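Long-range contact in CELL WALL surface anchor family protein (Streptococcus pneumoniae, PDB 2WW8), which serves as a pilus adhesin of the pneumococcal surface and probably attaches the bacterium to host cells: residues I259-L272 / L324-V338. Residues are numbered along the deposited sequence; the frame is centred on the assembly and turned at random. Where two conformers were deposited one is given.
Sequences IDKITSDSENRVAL and LTNDKNDIVELKNKV
With CG anti to the backbone N (chi1 175°) and an extended tail, Leu334 spreads its two methyls between the helix 259-263 and the strand 269-272: CD1 lies 3.6 Å from Val270 O, while CD2 lies against Ile259 CD1. Lys335, bent at chi3 (76°), first slides its CG past Ile259 CG2 and then crosses Asp260 at about a right angle, where NZ forms a salt bridge of 2.7 Å on the syn lone pair of OD1; water 1 donates to Asp260 OD2 and accepts a weak bond from Lys335 NZ. One turn back, Ile331 CD1 and Thr263 CG2 meet tip to tip at 3.8 Å. Farther along the chain than Leu334, Val338 crosses Leu272 at about a right angle, its CG2 3.7 Å from Leu272 CD2.

Val270 and Thr325 form an antiparallel hydrogen-bonded pair: Val270 N donates to Thr325 O and Thr325 N to Val270 O, both 3.0 Å. Next to it Asn326 ND2 donates to Ser266 O (2.7 Å), holding the turn 265-268; the bond is bent at the hydrogen (134°). The Arg269 guanidinium carries Leu324 CB over the centre of one face, and its NH1 is held by Asp226 and the carbonyl of Gln373.

The sheet and helices, with magnesium at Ser234, Ser236 and Asp387, are consistent with an integrin I-like (von Willebrand A-type) domain. Strand 324-325 pairs with strand 269-275, which on its other side adds to strand 225-232 at an outer position of the five-stranded parallel sheet. Helix 328-337, capped by Asp327, runs nearly antiparallel to residues 259-263 of helix 247-263, and Ile259 and Val338 also reach Ile229 and Leu231 of strand 225-232.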
ATOM      1  N   ILE A 259     -23.758   2.068  12.680  1.00 14.28           N
ATOM      2  CA  ILE A 259     -22.908   2.978  13.430  1.00 12.95           C
ATOM      3  C   ILE A 259     -21.858   3.578  12.472  1.00 14.87           C
ATOM      4  O   ILE A 259     -21.686   4.806  12.465  1.00 14.57           O
ATOM      5  CB  ILE A 259     -22.246   2.255  14.611  1.00 12.45           C
ATOM      6  CG1 ILE A 259     -23.352   1.908  15.620  1.00 13.65           C
ATOM      7  CG2 ILE A 259     -21.166   3.121  15.224  1.00 12.71           C
ATOM      8  CD1 ILE A 259     -22.869   0.940  16.701  1.00 12.12           C
ATOM      9  N   ASP A 260     -21.165   2.749  11.686  1.00 13.52           N
ATOM     10  CA  ASP A 260     -20.170   3.280  10.726  1.00 14.56           C
ATOM     11  C   ASP A 260     -20.799   4.303   9.782  1.00 14.08           C
ATOM     12  O   ASP A 260     -20.138   5.279   9.458  1.00 15.22           O
ATOM     13  CB  ASP A 260     -19.485   2.244   9.816  1.00 15.49           C
ATOM     14  CG  ASP A 260     -18.570   1.274  10.557  1.00 18.38           C
ATOM     15  OD1 ASP A 260     -18.046   1.630  11.628  1.00 23.30           O
ATOM     16  OD2 ASP A 260     -18.369   0.114  10.097  1.00 23.18           O
ATOM     17  N   LYS A 261     -21.995   4.064   9.265  1.00 12.34           N
ATOM     18  CA  LYS A 261     -22.617   4.998   8.330  1.00 14.94           C
ATOM     19  C   LYS A 261     -23.011   6.290   9.055  1.00 14.44           C
ATOM     20  O   LYS A 261     -22.734   7.374   8.557  1.00 12.16           O
ATOM     21  CB  LYS A 261     -23.891   4.396   7.726  1.00 14.70           C
ATOM     22  CG  LYS A 261     -23.599   3.283   6.732  1.00 18.34           C
ATOM     23  CD  LYS A 261     -24.936   2.717   6.256  1.00 25.61           C
ATOM     24  CE  LYS A 261     -24.841   1.196   6.054  1.00 23.85           C
ATOM     25  NZ  LYS A 261     -24.023   1.054   4.869  1.00 23.02           N
ATOM     26  N   ILE A 262     -23.636   6.177  10.236  1.00 14.97           N
ATOM     27  CA  ILE A 262     -24.004   7.385  10.997  1.00 14.21           C
ATOM     28  C   ILE A 262     -22.787   8.240  11.349  1.00 15.47           C
ATOM     29  O   ILE A 262     -22.834   9.466  11.197  1.00 15.01           O
ATOM     30  CB  ILE A 262     -24.756   7.022  12.262  1.00 15.02           C
ATOM     31  CG1 ILE A 262     -26.160   6.516  11.898  1.00 12.60           C
ATOM     32  CG2 ILE A 262     -24.864   8.246  13.218  1.00 15.89           C
ATOM     33  CD1 ILE A 262     -26.745   5.645  13.049  1.00 15.48           C
ATOM     34  N   THR A 263     -21.678   7.594  11.727  1.00 13.34           N
ATOM     35  CA  THR A 263     -20.586   8.348  12.307  1.00 12.01           C
ATOM     36  C   THR A 263     -19.534   8.681  11.257  1.00 13.21           C
ATOM     37  O   THR A 263     -18.532   9.283  11.563  1.00 14.17           O
ATOM     38  CB  THR A 263     -19.935   7.584  13.459  1.00 11.38           C
ATOM     39  OG1 THR A 263     -19.353   6.353  12.987  1.00 11.92           O
ATOM     40  CG2 THR A 263     -20.913   7.347  14.606  1.00  8.43           C
ATOM     41  N   SER A 264     -19.754   8.312  10.002  1.00 13.49           N
ATOM     42  CA  SER A 264     -18.862   8.754   8.936  1.00 15.23           C
ATOM     43  C   SER A 264     -18.951  10.283   8.795  1.00 14.38           C
ATOM     44  O   SER A 264     -17.995  10.908   8.366  1.00 13.93           O
ATOM     45  CB  SER A 264     -19.165   8.033   7.601  1.00 15.24           C
ATOM     46  OG  SER A 264     -20.482   8.401   7.191  1.00 20.77           O
ATOM     47  N   ASP A 265     -20.071  10.905   9.138  1.00 14.07           N
ATOM     48  CA  ASP A 265     -20.025  12.349   9.389  1.00 15.01           C
ATOM     49  C   ASP A 265     -19.653  12.599  10.876  1.00 13.50           C
ATOM     50  O   ASP A 265     -20.430  12.258  11.783  1.00 13.60           O
ATOM     51  CB  ASP A 265     -21.385  12.969   9.055  1.00 14.89           C
ATOM     52  CG  ASP A 265     -21.448  14.488   9.330  1.00 22.06           C
ATOM     53  OD1 ASP A 265     -20.751  15.061  10.197  1.00 20.90           O
ATOM     54  OD2 ASP A 265     -22.234  15.176   8.654  1.00 26.06           O
ATOM     55  N   SER A 266     -18.505  13.222  11.128  1.00 13.36           N
ATOM     56  CA  SER A 266     -18.031  13.482  12.498  1.00 14.38           C
ATOM     57  C   SER A 266     -18.948  14.388  13.362  1.00 14.27           C
ATOM     58  O   SER A 266     -18.770  14.425  14.589  1.00 16.63           O
ATOM     59  CB  SER A 266     -16.581  14.047  12.449  1.00 12.65           C
ATOM     60  OG  SER A 266     -16.600  15.401  11.965  1.00 16.05           O
ATOM     61  N   GLU A 267     -19.899  15.119  12.772  1.00 13.77           N
ATOM     62  CA  GLU A 267     -20.895  15.815  13.606  1.00 16.59           C
ATOM     63  C   GLU A 267     -22.000  14.992  14.280  1.00 16.43           C
ATOM     64  O   GLU A 267     -22.647  15.448  15.245  1.00 16.77           O
ATOM     65  CB  GLU A 267     -21.566  16.967  12.867  1.00 17.75           C
ATOM     66  CG  GLU A 267     -20.643  17.791  12.017  1.00 23.65           C
ATOM     67  CD  GLU A 267     -20.363  19.060  12.728  1.00 38.80           C
ATOM     68  OE1 GLU A 267     -19.910  18.871  13.887  1.00 40.01           O
ATOM     69  OE2 GLU A 267     -20.621  20.165  12.146  1.00 41.35           O
ATOM     70  N   ASN A 268     -22.195  13.756  13.819  1.00 14.80           N
ATOM     71  CA  ASN A 268     -23.359  12.989  14.236  1.00 14.15           C
ATOM     72  C   ASN A 268     -22.915  12.324  15.530  1.00 13.08           C
ATOM     73  O   ASN A 268     -21.733  12.196  15.740  1.00 13.81           O
ATOM     74  CB  ASN A 268     -23.736  11.954  13.173  1.00 13.91           C
ATOM     75  CG  ASN A 268     -24.342  12.582  11.922  1.00 12.07           C
ATOM     76  OD1 ASN A 268     -24.815  13.718  11.933  1.00 10.58           O
ATOM     77  ND2 ASN A 268     -24.412  11.803  10.857  1.00  7.57           N
ATOM     78  N   ARG A 269     -23.842  11.972  16.419  1.00 12.60           N
ATOM     79  CA  ARG A 269     -23.446  11.298  17.635  1.00 12.65           C
ATOM     80  C   ARG A 269     -24.343  10.070  17.796  1.00 11.01           C
ATOM     81  O   ARG A 269     -25.478  10.089  17.321  1.00 11.48           O
ATOM     82  CB  ARG A 269     -23.593  12.225  18.848  1.00 12.22           C
ATOM     83  CG  ARG A 269     -22.491  13.292  18.998  1.00 14.39           C
ATOM     84  CD  ARG A 269     -23.225  14.464  19.682  1.00 16.48           C
ATOM     85  NE  ARG A 269     -23.132  14.404  21.119  1.00 16.59           N
ATOM     86  CZ  ARG A 269     -24.063  14.772  22.002  1.00 19.38           C
ATOM     87  NH1 ARG A 269     -25.265  15.213  21.697  1.00 12.29           N
ATOM     88  NH2 ARG A 269     -23.773  14.678  23.287  1.00 23.61           N
ATOM     89  N   VAL A 270     -23.837   9.014  18.445  1.00 12.05           N
ATOM     90  CA  VAL A 270     -24.570   7.754  18.646  0.50 10.88           C
ATOM     91  C   VAL A 270     -24.412   7.245  20.087  1.00 11.98           C
ATOM     92  O   VAL A 270     -23.354   7.464  20.728  1.00 12.11           O
ATOM     93  CB  VAL A 270     -24.070   6.638  17.647  0.50 11.16           C
ATOM     94  CG1 VAL A 270     -24.518   6.958  16.258  0.50 14.97           C
ATOM     95  CG2 VAL A 270     -22.567   6.409  17.691  0.50  2.97           C
ATOM     96  N   ALA A 271     -25.424   6.537  20.558  1.00 10.06           N
ATOM     97  CA  ALA A 271     -25.386   5.812  21.822  1.00 13.67           C
ATOM     98  C   ALA A 271     -26.065   4.461  21.547  1.00 12.84           C
ATOM     99  O   ALA A 271     -26.724   4.314  20.540  1.00 14.59           O
ATOM    100  CB  ALA A 271     -26.214   6.600  22.842  1.00 12.09           C
ATOM    101  N   LEU A 272     -25.949   3.492  22.458  1.00 15.57           N
ATOM    102  CA  LEU A 272     -26.328   2.097  22.236  1.00 13.99           C
ATOM    103  C   LEU A 272     -26.950   1.613  23.538  1.00 13.58           C
ATOM    104  O   LEU A 272     -26.369   1.752  24.639  1.00 11.16           O
ATOM    105  CB  LEU A 272     -25.083   1.255  21.876  1.00 13.49           C
ATOM    106  CG  LEU A 272     -25.302  -0.282  21.970  1.00 18.38           C
ATOM    107  CD1 LEU A 272     -26.291  -0.743  20.866  1.00 18.25           C
ATOM    108  CD2 LEU A 272     -23.904  -0.973  21.890  1.00 14.98           C
ATOM    109  N   LEU A 324     -24.207   9.578  24.246  1.00 16.17           N
ATOM    110  CA  LEU A 324     -24.150  10.080  22.853  1.00 14.21           C
ATOM    111  C   LEU A 324     -22.722  10.535  22.620  1.00 14.83           C
ATOM    112  O   LEU A 324     -22.188  11.330  23.418  1.00 12.71           O
ATOM    113  CB  LEU A 324     -25.071  11.297  22.667  1.00 12.88           C
ATOM    114  CG  LEU A 324     -26.533  10.897  22.457  1.00 12.46           C
ATOM    115  CD1 LEU A 324     -27.327  12.187  22.393  1.00 10.31           C
ATOM    116  CD2 LEU A 324     -26.654  10.053  21.210  1.00 12.85           C
ATOM    117  N   THR A 325     -22.073  10.051  21.562  1.00 14.02           N
ATOM    118  CA  THR A 325     -20.655  10.352  21.371  1.00 13.30           C
ATOM    119  C   THR A 325     -20.340  10.458  19.873  1.00 14.34           C
ATOM    120  O   THR A 325     -20.949   9.721  19.089  1.00 12.68           O
ATOM    121  CB  THR A 325     -19.707   9.280  21.977  1.00 13.35           C
ATOM    122  OG1 THR A 325     -18.334   9.679  21.809  1.00 12.98           O
ATOM    123  CG2 THR A 325     -19.816   7.921  21.317  1.00 14.14           C
ATOM    124  N   ASN A 326     -19.372  11.300  19.500  1.00 14.38           N
ATOM    125  CA  ASN A 326     -18.795  11.281  18.148  1.00 14.32           C
ATOM    126  C   ASN A 326     -17.271  11.155  18.204  1.00 15.57           C
ATOM    127  O   ASN A 326     -16.552  11.365  17.220  1.00 13.93           O
ATOM    128  CB  ASN A 326     -19.201  12.528  17.351  1.00 13.82           C
ATOM    129  CG  ASN A 326     -18.623  13.816  17.965  1.00 17.26           C
ATOM    130  OD1 ASN A 326     -18.034  13.789  19.035  1.00 16.25           O
ATOM    131  ND2 ASN A 326     -18.752  14.934  17.270  1.00 24.20           N
ATOM    132  N   ASP A 327     -16.758  10.827  19.384  1.00 14.98           N
ATOM    133  CA  ASP A 327     -15.304  10.675  19.486  1.00 15.77           C
ATOM    134  C   ASP A 327     -14.917   9.303  18.864  1.00 16.76           C
ATOM    135  O   ASP A 327     -15.503   8.283  19.221  1.00 15.29           O
ATOM    136  CB  ASP A 327     -14.931  10.702  20.981  1.00 16.28           C
ATOM    137  CG  ASP A 327     -13.494  10.250  21.220  1.00 18.84           C
ATOM    138  OD1 ASP A 327     -13.210   9.027  21.306  1.00 18.56           O
ATOM    139  OD2 ASP A 327     -12.646  11.150  21.291  1.00 21.58           O
ATOM    140  N   LYS A 328     -13.947   9.283  17.943  1.00 17.78           N
ATOM    141  CA  LYS A 328     -13.534   8.046  17.255  1.00 18.03           C
ATOM    142  C   LYS A 328     -13.141   6.859  18.157  1.00 17.54           C
ATOM    143  O   LYS A 328     -13.463   5.690  17.865  1.00 16.50           O
ATOM    144  CB  LYS A 328     -12.382   8.348  16.273  1.00 17.55           C
ATOM    145  CG  LYS A 328     -12.792   9.263  15.082  1.00 21.39           C
ATOM    146  CD  LYS A 328     -14.179   8.909  14.479  1.00 27.09           C
ATOM    147  CE  LYS A 328     -14.572   9.892  13.336  1.00 29.50           C
ATOM    148  NZ  LYS A 328     -15.805   9.473  12.604  1.00 31.51           N
ATOM    149  N   ASN A 329     -12.444   7.138  19.257  1.00 16.22           N
ATOM    150  CA  ASN A 329     -12.058   6.086  20.187  1.00 17.19           C
ATOM    151  C   ASN A 329     -13.250   5.511  20.942  1.00 16.54           C
ATOM    152  O   ASN A 329     -13.371   4.295  21.161  1.00 18.13           O
ATOM    153  CB  ASN A 329     -11.017   6.625  21.181  1.00 17.74           C
ATOM    154  CG  ASN A 329      -9.609   6.757  20.585  1.00 21.34           C
ATOM    155  OD1 ASN A 329      -9.001   7.815  20.712  1.00 24.07           O
ATOM    156  ND2 ASN A 329      -9.090   5.704  19.934  1.00 23.50           N
ATOM    157  N   ASP A 330     -14.151   6.394  21.350  1.00 15.89           N
ATOM    158  CA  ASP A 330     -15.403   6.012  21.997  1.00 15.90           C
ATOM    159  C   ASP A 330     -16.243   5.162  21.049  1.00 13.71           C
ATOM    160  O   ASP A 330     -16.877   4.221  21.513  1.00 13.08           O
ATOM    161  CB  ASP A 330     -16.283   7.232  22.331  1.00 15.30           C
ATOM    162  CG  ASP A 330     -15.816   8.064  23.553  1.00 23.42           C
ATOM    163  OD1 ASP A 330     -14.749   7.752  24.162  1.00 19.65           O
ATOM    164  OD2 ASP A 330     -16.585   9.034  23.884  1.00 23.23           O
ATOM    165  N   ILE A 331     -16.293   5.540  19.773  1.00 13.22           N
ATOM    166  CA  ILE A 331     -17.079   4.798  18.777  1.00 14.18           C
ATOM    167  C   ILE A 331     -16.537   3.377  18.620  1.00 14.75           C
ATOM    168  O   ILE A 331     -17.324   2.426  18.561  1.00 12.53           O
ATOM    169  CB  ILE A 331     -17.106   5.513  17.410  1.00 16.05           C
ATOM    170  CG1 ILE A 331     -17.962   6.809  17.525  1.00 13.73           C
ATOM    171  CG2 ILE A 331     -17.654   4.548  16.340  1.00 15.65           C
ATOM    172  CD1 ILE A 331     -17.639   7.818  16.504  1.00 17.40           C
ATOM    173  N   VAL A 332     -15.207   3.238  18.573  1.00 15.80           N
ATOM    174  CA  VAL A 332     -14.567   1.920  18.571  1.00 17.77           C
ATOM    175  C   VAL A 332     -15.010   1.051  19.774  1.00 18.34           C
ATOM    176  O   VAL A 332     -15.259  -0.139  19.658  1.00 17.54           O
ATOM    177  CB  VAL A 332     -13.025   1.983  18.486  1.00 17.01           C
ATOM    178  CG1 VAL A 332     -12.357   0.568  18.751  1.00 17.62           C
ATOM    179  CG2 VAL A 332     -12.600   2.552  17.125  1.00 16.41           C
ATOM    180  N   GLU A 333     -15.086   1.693  20.932  1.00 17.93           N
ATOM    181  CA  GLU A 333     -15.415   1.022  22.159  1.00 16.87           C
ATOM    182  C   GLU A 333     -16.886   0.637  22.121  1.00 14.52           C
ATOM    183  O   GLU A 333     -17.235  -0.494  22.430  1.00 16.13           O
ATOM    184  CB  GLU A 333     -15.047   1.967  23.301  1.00 15.96           C
ATOM    185  CG  GLU A 333     -15.225   1.322  24.655  1.00 28.81           C
ATOM    186  CD  GLU A 333     -14.949   2.291  25.809  1.00 36.24           C
ATOM    187  OE1 GLU A 333     -14.401   3.409  25.589  1.00 36.63           O
ATOM    188  OE2 GLU A 333     -15.346   1.901  26.934  1.00 36.25           O
ATOM    189  N   LEU A 334     -17.741   1.552  21.662  1.00 13.53           N
ATOM    190  CA  LEU A 334     -19.168   1.286  21.537  1.00 14.07           C
ATOM    191  C   LEU A 334     -19.448   0.102  20.587  1.00 14.28           C
ATOM    192  O   LEU A 334     -20.228  -0.811  20.905  1.00 15.12           O
ATOM    193  CB  LEU A 334     -19.885   2.589  21.181  1.00 13.68           C
ATOM    194  CG  LEU A 334     -21.384   2.655  20.860  1.00 18.22           C
ATOM    195  CD1 LEU A 334     -21.898   4.118  20.757  1.00 19.96           C
ATOM    196  CD2 LEU A 334     -21.687   1.912  19.548  1.00 16.52           C
ATOM    197  N   LYS A 335     -18.827   0.104  19.410  1.00 15.04           N
ATOM    198  CA  LYS A 335     -19.043  -1.008  18.480  1.00 13.49           C
ATOM    199  C   LYS A 335     -18.541  -2.316  19.101  1.00 13.64           C
ATOM    200  O   LYS A 335     -19.134  -3.331  18.827  1.00 14.04           O
ATOM    201  CB  LYS A 335     -18.275  -0.790  17.162  1.00 11.72           C
ATOM    202  CG  LYS A 335     -18.922   0.266  16.216  1.00 11.98           C
ATOM    203  CD  LYS A 335     -17.958   0.575  15.126  1.00 11.98           C
ATOM    204  CE  LYS A 335     -17.889  -0.485  14.132  1.00 16.45           C
ATOM    205  NZ  LYS A 335     -16.791  -0.109  13.186  1.00 16.79           N
ATOM    206  N   ASN A 336     -17.457  -2.351  19.882  1.00 15.20           N
ATOM    207  CA  ASN A 336     -17.042  -3.582  20.595  1.00 15.79           C
ATOM    208  C   ASN A 336     -17.989  -4.046  21.700  1.00 16.85           C
ATOM    209  O   ASN A 336     -17.850  -5.165  22.220  1.00 17.52           O
ATOM    210  CB  ASN A 336     -15.665  -3.427  21.247  1.00 16.21           C
ATOM    211  CG  ASN A 336     -14.525  -3.437  20.223  1.00 20.64           C
ATOM    212  OD1 ASN A 336     -14.656  -4.039  19.156  1.00 28.02           O
ATOM    213  ND2 ASN A 336     -13.419  -2.764  20.523  1.00 19.92           N
ATOM    214  N   LYS A 337     -18.911  -3.180  22.100  1.00 14.84           N
ATOM    215  CA  LYS A 337     -19.913  -3.544  23.111  1.00 16.45           C
ATOM    216  C   LYS A 337     -21.157  -4.119  22.500  1.00 14.54           C
ATOM    217  O   LYS A 337     -21.979  -4.725  23.225  1.00 15.76           O
ATOM    218  CB  LYS A 337     -20.295  -2.320  23.962  1.00 15.03           C
ATOM    219  CG  LYS A 337     -19.096  -2.200  24.925  1.00 22.78           C
ATOM    220  CD  LYS A 337     -19.201  -1.021  25.816  1.00 26.05           C
ATOM    221  CE  LYS A 337     -19.766  -1.498  27.134  1.00 21.10           C
ATOM    222  NZ  LYS A 337     -20.042  -0.255  27.971  1.00 20.85           N
ATOM    223  N   VAL A 338     -21.330  -3.895  21.194  1.00 14.35           N
ATOM    224  CA  VAL A 338     -22.457  -4.498  20.469  1.00 13.64           C
ATOM    225  C   VAL A 338     -22.370  -6.043  20.620  1.00 13.21           C
ATOM    226  O   VAL A 338     -21.373  -6.591  20.233  1.00 15.08           O
ATOM    227  CB  VAL A 338     -22.471  -4.106  18.989  1.00 14.15           C
ATOM    228  CG1 VAL A 338     -23.647  -4.800  18.318  1.00 12.96           C
ATOM    229  CG2 VAL A 338     -22.605  -2.563  18.816  1.00 12.74           C
TER
HETATM  230  O   HOH W   1     -15.919  -0.457  10.129  1.00 28.65           O
HETATM  231  O   HOH W   2     -16.329   6.390  12.663  1.00 29.08           O
HETATM  232  O   HOH W   3     -15.896  10.910  10.655  1.00 33.51           O
HETATM  233  O   HOH W   4     -20.364  14.152  22.614  1.00 26.61           O